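Beta-ketoacyl synthase (Burkholderia phymatum, PDB 4EWG) probably catalyses the condensation step of fatty-acid chain elongation, as a 3-oxoacyl-[acyl-carrier-protein] synthase of the thiolase-like superfamily. Local coordinates at residues A[257-262]-A[354-359]; A[173-178]-A[406-411]; A[298-303]-A[385-390]. All blocks are in the same frame, centred on the assembly; numbering follows the deposited sequence.

Contact 1 of 3, residues A[257-262]-A[354-359]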
loop_
_atom_site.group_PDB
_atom_site.type_symbol
_atom_site.label_atom_id
_atom_site.label_comp_id
_atom_site.label_asym_id
_atom_site.label_seq_id
_atom_site.Cartn_x
_atom_site.Cartn_y
_atom_site.Cartn_z
ATOM N N ILE A 257 -8.832 7.392 -26.989
ATOM C CA ILE A 257 -7.723 6.682 -26.335
ATOM C C ILE A 257 -6.476 7.559 -26.334
ATOM O O ILE A 257 -5.998 7.910 -27.414
ATOM C CB ILE A 257 -7.396 5.383 -27.095
ATOM C CG1 ILE A 257 -8.586 4.396 -26.994
ATOM C CG2 ILE A 257 -6.115 4.784 -26.563
ATOM C CD1 ILE A 257 -8.508 3.238 -27.966
ATOM N N HIS A 258 -5.947 7.894 -25.140
ATOM C CA HIS A 258 -4.822 8.837 -25.006
ATOM C C HIS A 258 -3.495 8.188 -25.273
ATOM O O HIS A 258 -2.591 8.811 -25.798
ATOM C CB HIS A 258 -4.800 9.472 -23.608
ATOM C CG HIS A 258 -5.972 10.405 -23.336
ATOM N ND1 HIS A 258 -6.184 11.536 -24.047
ATOM C CD2 HIS A 258 -6.989 10.338 -22.399
ATOM C CE1 HIS A 258 -7.285 12.140 -23.609
ATOM N NE2 HIS A 258 -7.790 11.405 -22.598
ATOM N N ALA A 259 -3.362 6.937 -24.869
ATOM C CA ALA A 259 -2.112 6.164 -25.015
ATOM C C ALA A 259 -2.399 4.735 -24.636
ATOM O O ALA A 259 -3.481 4.423 -24.124
ATOM C CB ALA A 259 -1.006 6.724 -24.130
ATOM N N GLU A 260 -1.439 3.856 -24.913
ATOM C CA GLU A 260 -1.492 2.470 -24.461
ATOM C C GLU A 260 -0.302 2.258 -23.542
ATOM O O GLU A 260 0.788 2.763 -23.813
ATOM C CB GLU A 260 -1.429 1.489 -25.646
ATOM C CG GLU A 260 -1.293 0.033 -25.236
ATOM C CD GLU A 260 -1.381 -0.950 -26.400
ATOM O OE1 GLU A 260 -1.208 -0.546 -27.576
ATOM O OE2 GLU A 260 -1.618 -2.136 -26.133
ATOM N N ILE A 261 -0.509 1.508 -22.468
ATOM C CA ILE A 261 0.580 1.162 -21.566
ATOM C C ILE A 261 1.110 -0.138 -22.040
ATOM O O ILE A 261 0.328 -1.117 -22.158
ATOM C CB ILE A 261 0.117 0.953 -20.122
ATOM C CG1 ILE A 261 -0.657 2.161 -19.621
ATOM C CG2 ILE A 261 1.321 0.657 -19.212
ATOM C CD1 ILE A 261 -1.246 1.918 -18.234
ATOM N N VAL A 262 2.412 -0.178 -22.343
ATOM C CA VAL A 262 2.998 -1.384 -22.943
ATOM C C VAL A 262 4.047 -2.066 -22.082
ATOM O O VAL A 262 4.335 -3.239 -22.290
ATOM C CB VAL A 262 3.551 -1.122 -24.372
ATOM C CG1 VAL A 262 2.384 -0.922 -25.372
ATOM C CG2 VAL A 262 4.499 0.072 -24.410
ATOM N N GLU A 354 0.618 13.793 -22.429
ATOM C CA GLU A 354 0.184 15.033 -23.051
ATOM C C GLU A 354 1.268 15.599 -23.974
ATOM O O GLU A 354 0.979 16.040 -25.080
ATOM C CB GLU A 354 -0.166 16.088 -22.005
ATOM C CG GLU A 354 -1.263 15.680 -21.046
ATOM C CD GLU A 354 -2.669 15.863 -21.597
ATOM O OE1 GLU A 354 -2.881 15.695 -22.815
ATOM O OE2 GLU A 354 -3.575 16.163 -20.781
ATOM N N MET A 355 2.519 15.556 -23.525
ATOM C CA MET A 355 3.611 16.031 -24.326
ATOM C C MET A 355 3.810 15.134 -25.541
ATOM O O MET A 355 3.979 15.629 -26.661
ATOM C CB MET A 355 4.862 16.092 -23.485
ATOM C CG MET A 355 4.789 17.178 -22.430
ATOM S SD MET A 355 6.358 17.455 -21.595
ATOM C CE MET A 355 6.574 15.869 -20.793
ATOM N N MET A 356 3.757 13.828 -25.336
ATOM C CA MET A 356 3.880 12.872 -26.442
ATOM C C MET A 356 2.841 13.106 -27.504
ATOM O O MET A 356 3.170 13.091 -28.662
ATOM C CB MET A 356 3.769 11.415 -25.956
ATOM C CG MET A 356 3.703 10.393 -27.085
ATOM S SD MET A 356 3.893 8.691 -26.561
ATOM C CE MET A 356 2.279 8.271 -25.917
ATOM N N LYS A 357 1.586 13.331 -27.103
ATOM C CA LYS A 357 0.499 13.570 -28.086
ATOM C C LYS A 357 0.757 14.780 -28.934
ATOM O O LYS A 357 0.299 14.848 -30.072
ATOM C CB LYS A 357 -0.848 13.764 -27.416
ATOM C CG LYS A 357 -1.520 12.476 -26.952
ATOM C CD LYS A 357 -2.642 12.765 -25.959
ATOM C CE LYS A 357 -3.929 13.193 -26.642
ATOM N NZ LYS A 357 -4.880 13.862 -25.697
ATOM N N ARG A 358 1.509 15.741 -28.409
ATOM C CA ARG A 358 1.700 16.997 -29.112
ATOM C C ARG A 358 3.071 17.195 -29.709
ATOM O O ARG A 358 3.366 18.269 -30.233
ATOM C CB ARG A 358 1.361 18.131 -28.170
ATOM C CG ARG A 358 -0.069 18.033 -27.707
ATOM C CD ARG A 358 -0.406 19.102 -26.684
ATOM N NE ARG A 358 -1.834 19.087 -26.366
ATOM C CZ ARG A 358 -2.449 18.159 -25.627
ATOM N NH1 ARG A 358 -1.791 17.107 -25.105
ATOM N NH2 ARG A 358 -3.737 18.275 -25.395
ATOM N N ASN A 359 3.904 16.158 -29.696
ATOM C CA ASN A 359 5.286 16.272 -30.204
ATOM C C ASN A 359 6.111 17.403 -29.590
ATOM O O ASN A 359 6.997 17.997 -30.259
ATOM C CB ASN A 359 5.280 16.426 -31.738
ATOM C CG ASN A 359 4.762 15.191 -32.445
ATOM O OD1 ASN A 359 4.707 14.105 -31.873
ATOM N ND2 ASN A 359 4.377 15.357 -33.696
#
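His-258 meets Lys-357 where the approach to strand 259-268 passes the C-terminal turn of helix 344-358, two elements of the thiolase-like fold. Its imidazole turns the ND1 edge toward the helix. Lys-357 NZ donates to His-258 ND1 over 3.1 Å, arriving 16° out of the ring plane, while Lys-357 CE lies in that plane, 3.8 Å from the same nitrogen. The lysine gets there by a bend late in its chain, at chi3, which swings the ammonium group onto the ring edge; its CG and CD pass beside the backbone O of His-258 on the way. The other ring nitrogen, NE2, is hydrogen-bonded to Asp-91 OD2, so the imidazole is gripped at two points and its rotation is fixed.

One residue on, the contact changes character. Ala-259 CB points at the helix and touches Met-356 CE at 4.0 Å, the methionine chain running out straight and then bending at chi3 to present its terminal methyl. Glu-260, next along the strand, turns its side chain away and forms a salt bridge with Arg-7.

On the helix, the charge of Lys-357 is part of a wider network. Glu-354 OE1 takes Arg-358 NH1 at 2.9 Å, met from above the carboxylate plane, and is 4.0 Å from Lys-357 NZ, a long ion pair. Arg-358 NH1 also donates to Glu-354 O, and Asn-359 then closes the helix in a Schellman motif. Because His-258 ND1 accepts from the ammonium group, the ring proton would be expected on NE2, which faces Asp-91, consistent with a neutral imidazole held from both sides.

Contact 2 of 3, residues A[173-178]-A[406-411]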
loop_
_atom_site.group_PDB
_atom_site.type_symbol
_atom_site.label_atom_id
_atom_site.label_comp_id
_atom_site.label_asym_id
_atom_site.label_seq_id
_atom_site.Cartn_x
_atom_site.Cartn_y
_atom_site.Cartn_z
ATOM N N GLN A 173 3.625 3.099 -9.106
ATOM C CA GLN A 173 3.177 1.754 -8.765
ATOM C C GLN A 173 1.661 1.599 -8.965
ATOM O O GLN A 173 1.193 0.526 -9.362
ATOM C CB GLN A 173 3.562 1.361 -7.337
ATOM C CG GLN A 173 5.065 1.081 -7.177
ATOM C CD GLN A 173 5.411 0.326 -5.893
ATOM O OE1 GLN A 173 4.912 0.650 -4.820
ATOM N NE2 GLN A 173 6.246 -0.683 -6.009
ATOM N N ALA A 174 0.902 2.661 -8.708
ATOM C CA ALA A 174 -0.536 2.608 -8.919
ATOM C C ALA A 174 -0.780 2.314 -10.383
ATOM O O ALA A 174 -1.509 1.392 -10.709
ATOM C CB ALA A 174 -1.233 3.890 -8.457
ATOM N N ILE A 175 -0.125 3.057 -11.260
ATOM C CA ILE A 175 -0.338 2.902 -12.691
ATOM C C ILE A 175 0.097 1.505 -13.104
ATOM O O ILE A 175 -0.672 0.781 -13.761
ATOM C CB ILE A 175 0.365 4.042 -13.536
ATOM C CG1 ILE A 175 -0.307 5.381 -13.222
ATOM C CG2 ILE A 175 0.341 3.771 -15.067
ATOM C CD1 ILE A 175 0.444 6.619 -13.651
ATOM N N GLY A 176 1.281 1.096 -12.652
ATOM C CA GLY A 176 1.834 -0.195 -13.038
ATOM C C GLY A 176 1.020 -1.374 -12.561
ATOM O O GLY A 176 0.727 -2.301 -13.312
ATOM N N TYR A 177 0.689 -1.379 -11.287
ATOM C CA TYR A 177 -0.040 -2.492 -10.736
ATOM C C TYR A 177 -1.510 -2.497 -11.222
ATOM O O TYR A 177 -2.068 -3.546 -11.466
ATOM C CB TYR A 177 0.037 -2.502 -9.180
ATOM C CG TYR A 177 1.435 -2.766 -8.572
ATOM C CD1 TYR A 177 2.373 -3.564 -9.221
ATOM C CD2 TYR A 177 1.779 -2.241 -7.336
ATOM C CE1 TYR A 177 3.607 -3.824 -8.657
ATOM C CE2 TYR A 177 3.006 -2.479 -6.764
ATOM C CZ TYR A 177 3.923 -3.281 -7.413
ATOM O OH TYR A 177 5.171 -3.510 -6.840
ATOM N N ALA A 178 -2.100 -1.327 -11.421
ATOM C CA ALA A 178 -3.459 -1.257 -12.047
ATOM C C ALA A 178 -3.392 -1.851 -13.461
ATOM O O ALA A 178 -4.240 -2.645 -13.879
ATOM C CB ALA A 178 -4.000 0.179 -12.066
ATOM N N LEU A 406 7.846 3.099 -16.521
ATOM C CA LEU A 406 6.612 2.927 -17.286
ATOM C C LEU A 406 6.886 3.238 -18.717
ATOM O O LEU A 406 7.498 4.277 -19.005
ATOM C CB LEU A 406 5.535 3.873 -16.773
ATOM C CG LEU A 406 4.937 3.490 -15.427
ATOM C CD1 LEU A 406 4.244 4.721 -14.783
ATOM C CD2 LEU A 406 4.004 2.290 -15.584
ATOM N N ILE A 407 6.393 2.388 -19.619
ATOM C CA ILE A 407 6.452 2.659 -21.038
ATOM C C ILE A 407 5.039 2.847 -21.646
ATOM O O ILE A 407 4.166 1.953 -21.552
ATOM C CB ILE A 407 7.200 1.539 -21.810
ATOM C CG1 ILE A 407 8.644 1.409 -21.291
ATOM C CG2 ILE A 407 7.214 1.856 -23.312
ATOM C CD1 ILE A 407 9.441 0.233 -21.845
ATOM N N PHE A 408 4.849 4.004 -22.312
ATOM C CA PHE A 408 3.613 4.332 -22.990
ATOM C C PHE A 408 3.814 4.314 -24.524
ATOM O O PHE A 408 4.808 4.834 -25.057
ATOM C CB PHE A 408 3.121 5.717 -22.557
ATOM C CG PHE A 408 2.927 5.845 -21.092
ATOM C CD1 PHE A 408 1.977 5.083 -20.444
ATOM C CD2 PHE A 408 3.716 6.701 -20.346
ATOM C CE1 PHE A 408 1.801 5.170 -19.077
ATOM C CE2 PHE A 408 3.544 6.801 -18.969
ATOM C CZ PHE A 408 2.583 6.034 -18.336
ATOM N N ARG A 409 2.861 3.727 -25.217
ATOM C CA ARG A 409 2.903 3.671 -26.665
ATOM C C ARG A 409 2.031 4.778 -27.257
ATOM O O ARG A 409 0.916 5.046 -26.781
ATOM C CB ARG A 409 2.441 2.303 -27.174
ATOM C CG ARG A 409 2.184 2.325 -28.655
ATOM C CD ARG A 409 1.928 0.977 -29.283
ATOM N NE ARG A 409 2.245 1.133 -30.687
ATOM C CZ ARG A 409 2.358 0.131 -31.541
ATOM N NH1 ARG A 409 2.117 -1.121 -31.163
ATOM N NH2 ARG A 409 2.687 0.384 -32.790
ATOM N N ARG A 410 2.551 5.433 -28.288
ATOM C CA ARG A 410 1.795 6.474 -29.011
ATOM C C ARG A 410 0.543 5.872 -29.569
ATOM O O ARG A 410 0.544 4.743 -30.000
ATOM C CB ARG A 410 2.659 7.056 -30.149
ATOM C CG ARG A 410 2.091 8.295 -30.839
ATOM C CD ARG A 410 2.233 9.542 -29.988
ATOM N NE ARG A 410 1.846 10.756 -30.713
ATOM C CZ ARG A 410 2.660 11.510 -31.470
ATOM N NH1 ARG A 410 3.957 11.219 -31.637
ATOM N NH2 ARG A 410 2.173 12.584 -32.078
ATOM N N VAL A 411 -0.540 6.617 -29.526
ATOM C CA VAL A 411 -1.761 6.259 -30.252
ATOM C C VAL A 411 -2.045 7.465 -31.123
ATOM O O VAL A 411 -2.485 8.514 -30.632
ATOM C CB VAL A 411 -2.947 5.985 -29.339
ATOM C CG1 VAL A 411 -4.255 6.008 -30.172
ATOM C CG2 VAL A 411 -2.720 4.663 -28.582
#
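Ile-175 and Leu-406 make the aliphatic heart of this contact, a case of helix-on-sheet packing in the core of the thiolase-like fold, in which helix 170-183 lies against strand 402-409. The two side chains cross at about a right angle, and the branch methyl of the isoleucine does most of the touching. A chi1 of -66° sets CG1 beside the backbone N and leaves CG2 anti to it; Ile-175 CG2 settles against both ends of the leucine fork, 4.0 Å from Leu-406 CD2 and 4.0 Å from Leu-406 CD1. Leu-406 CD1 also lies 4.1 Å from Ile-175 CB, so the fork straddles the beta-branch rather than meeting it with a single methyl.

A second kind of packing sets side chain against backbone: Leu-406 CD2 rests 4.2 Å from Gly-176 CA, a methyl against the helix backbone.

The aromatic component is lighter. Phe-408, two residues along the strand, brings the edge of its ring to the same isoleucine methyl, with CE1 4.5 Å from Ile-175 CG2 and the methyl near the ring plane. The arrangement is therefore an edge approach, not a methyl seated on a ring face.

The short helical and strand segments pass 10.0 Å apart, axis to axis, at a crossing angle of 66°. Helix 344-358 packs against the same sheet face, the one bearing Leu-406 and Phe-408: its Ala-349 touches both Ile-175 and Phe-408, and Ile-353 adds to the cover of Phe-408. Phe-264 of strand 259-268 packs on Leu-406. Helix 170-183 also reaches the dimer interface, where Gln-173 NE2 and Tyr-177 OH are both hydrogen-bonded to the backbone O of Ile-161 of the second subunit.

Contact 3 of 3, residues A[298-303]-A[385-390]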
loop_
_atom_site.group_PDB
_atom_site.type_symbol
_atom_site.label_atom_id
_atom_site.label_comp_id
_atom_site.label_asym_id
_atom_site.label_seq_id
_atom_site.Cartn_x
_atom_site.Cartn_y
_atom_site.Cartn_z
ATOM N N ALA A 298 13.828 1.771 -29.221
ATOM C CA ALA A 298 12.453 2.198 -29.479
ATOM C C ALA A 298 12.042 3.444 -28.697
ATOM O O ALA A 298 11.093 4.109 -29.068
ATOM C CB ALA A 298 11.479 1.081 -29.186
ATOM N N ILE A 299 12.746 3.767 -27.621
ATOM C CA ILE A 299 12.297 4.848 -26.719
ATOM C C ILE A 299 12.805 6.185 -27.231
ATOM O O ILE A 299 14.017 6.404 -27.320
ATOM C CB ILE A 299 12.789 4.588 -25.263
ATOM C CG1 ILE A 299 12.332 3.194 -24.805
ATOM C CG2 ILE A 299 12.275 5.651 -24.281
ATOM C CD1 ILE A 299 10.806 3.045 -24.831
ATOM N N ALA A 300 11.882 7.086 -27.569
ATOM C CA ALA A 300 12.250 8.401 -28.102
ATOM C C ALA A 300 12.533 9.450 -26.997
ATOM O O ALA A 300 13.192 10.461 -27.253
ATOM C CB ALA A 300 11.198 8.903 -29.041
ATOM N N TYR A 301 12.050 9.219 -25.782
ATOM C CA TYR A 301 12.185 10.212 -24.693
ATOM C C TYR A 301 12.018 9.555 -23.341
ATOM O O TYR A 301 11.238 8.627 -23.171
ATOM C CB TYR A 301 11.165 11.358 -24.867
ATOM C CG TYR A 301 10.981 12.274 -23.663
ATOM C CD1 TYR A 301 11.793 13.372 -23.475
ATOM C CD2 TYR A 301 9.964 12.047 -22.722
ATOM C CE1 TYR A 301 11.634 14.217 -22.373
ATOM C CE2 TYR A 301 9.797 12.880 -21.619
ATOM C CZ TYR A 301 10.636 13.969 -21.451
ATOM O OH TYR A 301 10.476 14.838 -20.372
ATOM N N VAL A 302 12.778 10.048 -22.382
ATOM C CA VAL A 302 12.628 9.676 -21.013
ATOM C C VAL A 302 12.181 10.883 -20.214
ATOM O O VAL A 302 12.838 11.923 -20.248
ATOM C CB VAL A 302 13.960 9.153 -20.469
ATOM C CG1 VAL A 302 13.883 8.924 -18.960
ATOM C CG2 VAL A 302 14.352 7.903 -21.219
ATOM N N ASN A 303 11.085 10.725 -19.457
ATOM C CA ASN A 303 10.724 11.680 -18.396
ATOM C C ASN A 303 11.415 11.251 -17.122
ATOM O O ASN A 303 11.000 10.307 -16.457
ATOM C CB ASN A 303 9.197 11.781 -18.193
ATOM C CG ASN A 303 8.788 12.976 -17.316
ATOM O OD1 ASN A 303 8.347 12.800 -16.157
ATOM N ND2 ASN A 303 8.920 14.196 -17.862
ATOM N N ARG A 385 11.595 20.754 -26.901
ATOM C CA ARG A 385 12.063 19.978 -28.062
ATOM C C ARG A 385 10.853 19.374 -28.780
ATOM O O ARG A 385 9.918 18.902 -28.131
ATOM C CB ARG A 385 13.024 18.861 -27.616
ATOM C CG ARG A 385 13.777 18.171 -28.749
ATOM C CD ARG A 385 14.992 18.961 -29.190
ATOM N NE ARG A 385 15.945 19.155 -28.101
ATOM C CZ ARG A 385 16.824 18.239 -27.672
ATOM N NH1 ARG A 385 16.897 17.039 -28.234
ATOM N NH2 ARG A 385 17.643 18.535 -26.670
ATOM N N ALA A 386 10.877 19.417 -30.115
ATOM C CA ALA A 386 9.891 18.723 -30.936
ATOM C C ALA A 386 10.425 17.340 -31.189
ATOM O O ALA A 386 11.504 17.193 -31.756
ATOM C CB ALA A 386 9.664 19.439 -32.257
ATOM N N ILE A 387 9.681 16.320 -30.743
ATOM C CA ILE A 387 10.019 14.924 -31.025
ATOM C C ILE A 387 8.744 14.221 -31.387
ATOM O O ILE A 387 7.680 14.517 -30.834
ATOM C CB ILE A 387 10.625 14.186 -29.819
ATOM C CG1 ILE A 387 11.876 14.903 -29.287
ATOM C CG2 ILE A 387 10.964 12.747 -30.196
ATOM C CD1 ILE A 387 12.424 14.297 -27.993
ATOM N N ASP A 388 8.843 13.285 -32.305
ATOM C CA ASP A 388 7.708 12.526 -32.725
ATOM C C ASP A 388 7.923 11.117 -32.253
ATOM O O ASP A 388 8.532 10.322 -32.955
ATOM C CB ASP A 388 7.573 12.580 -34.249
ATOM C CG ASP A 388 6.350 11.840 -34.763
ATOM O OD1 ASP A 388 5.549 11.324 -33.972
ATOM O OD2 ASP A 388 6.178 11.784 -35.979
ATOM N N ALA A 389 7.398 10.794 -31.079
ATOM C CA ALA A 389 7.729 9.545 -30.430
ATOM C C ALA A 389 6.690 8.484 -30.727
ATOM O O ALA A 389 5.526 8.752 -30.801
ATOM C CB ALA A 389 7.885 9.764 -28.912
ATOM N N GLU A 390 7.153 7.267 -30.918
ATOM C CA GLU A 390 6.293 6.102 -30.964
ATOM C C GLU A 390 6.207 5.492 -29.558
ATOM O O GLU A 390 5.167 4.950 -29.176
ATOM C CB GLU A 390 6.837 5.102 -31.945
ATOM C CG GLU A 390 5.900 3.953 -32.228
ATOM C CD GLU A 390 4.608 4.373 -32.896
ATOM O OE1 GLU A 390 4.583 5.401 -33.643
ATOM O OE2 GLU A 390 3.598 3.660 -32.646
HETATM O O HOH W 1 9.814 6.266 -30.419
#
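Ile-387 addresses Ala-300 with two branches because its first torsion (chi1 -57°) sets CG2 anti to the backbone nitrogen while CG1 runs beside it, and the extended chi2 of 173° carries CD1 farther along the partner chain. The setting is the parallel pair of strands 299-303 and 391-398 in the mixed sheet of the thiolase-like fold: residues 385-390 lead into the second strand and pass over the beginning of the first.

The branches divide the work. Ile-387 CG2 stands 4.0 Å from Ala-300 CB, whereas Ile-387 CD1 lies 4.0 Å from the backbone O of Ala-300 and, more loosely, 4.5 Å from Tyr-301 CB. Ala-389 closes in beside this, its CB facing Ala-300 CB at 3.4 Å, tighter than ordinary methyl packing. Small residues on both sides thus let the two chains come close, the CA atoms of Ala-300 and Ala-389 being 5.2 Å apart. Tyr-361 of strand 360-361 packs on both Ile-387 and Ala-389.

Tyr-301 contributes only the root of its side chain, its ring leading away from the incoming segment. The phenol oxygen is hydrogen-bonded to Ser-331 OG and also accepts a bond from Asn-303 ND2, which keeps the ring end tied to its own strand and to its neighbour in the sheet.

Just before the direct strand pairing begins, a water joins the two backbones: it donates to Ala-298 O at 2.8 Å and accepts from Glu-390 N at 2.9 Å.

In the fold
The three contacts all reach one mixed sheet, through different strands of it. Contact 1 lies about 11 Å, centre to centre, from each of the others, while contacts 2 and 3 are about 16 Å apart. Strands 259-268 and 402-409 join contacts 1 and 2 through probable backbone bonds, among them Glu-260 O to Arg-409 N at 2.7 Å. Arg-410 then bridges contacts 2 and 3, its NH1 forming a salt bridge with Asp-388 OD1 at 2.8 Å. Asn-359 O, probably bonded to Ile-387 N, links contacts 1 and 3. All three lie away from the calcium-binding position His-249, which carries no metal in this chain.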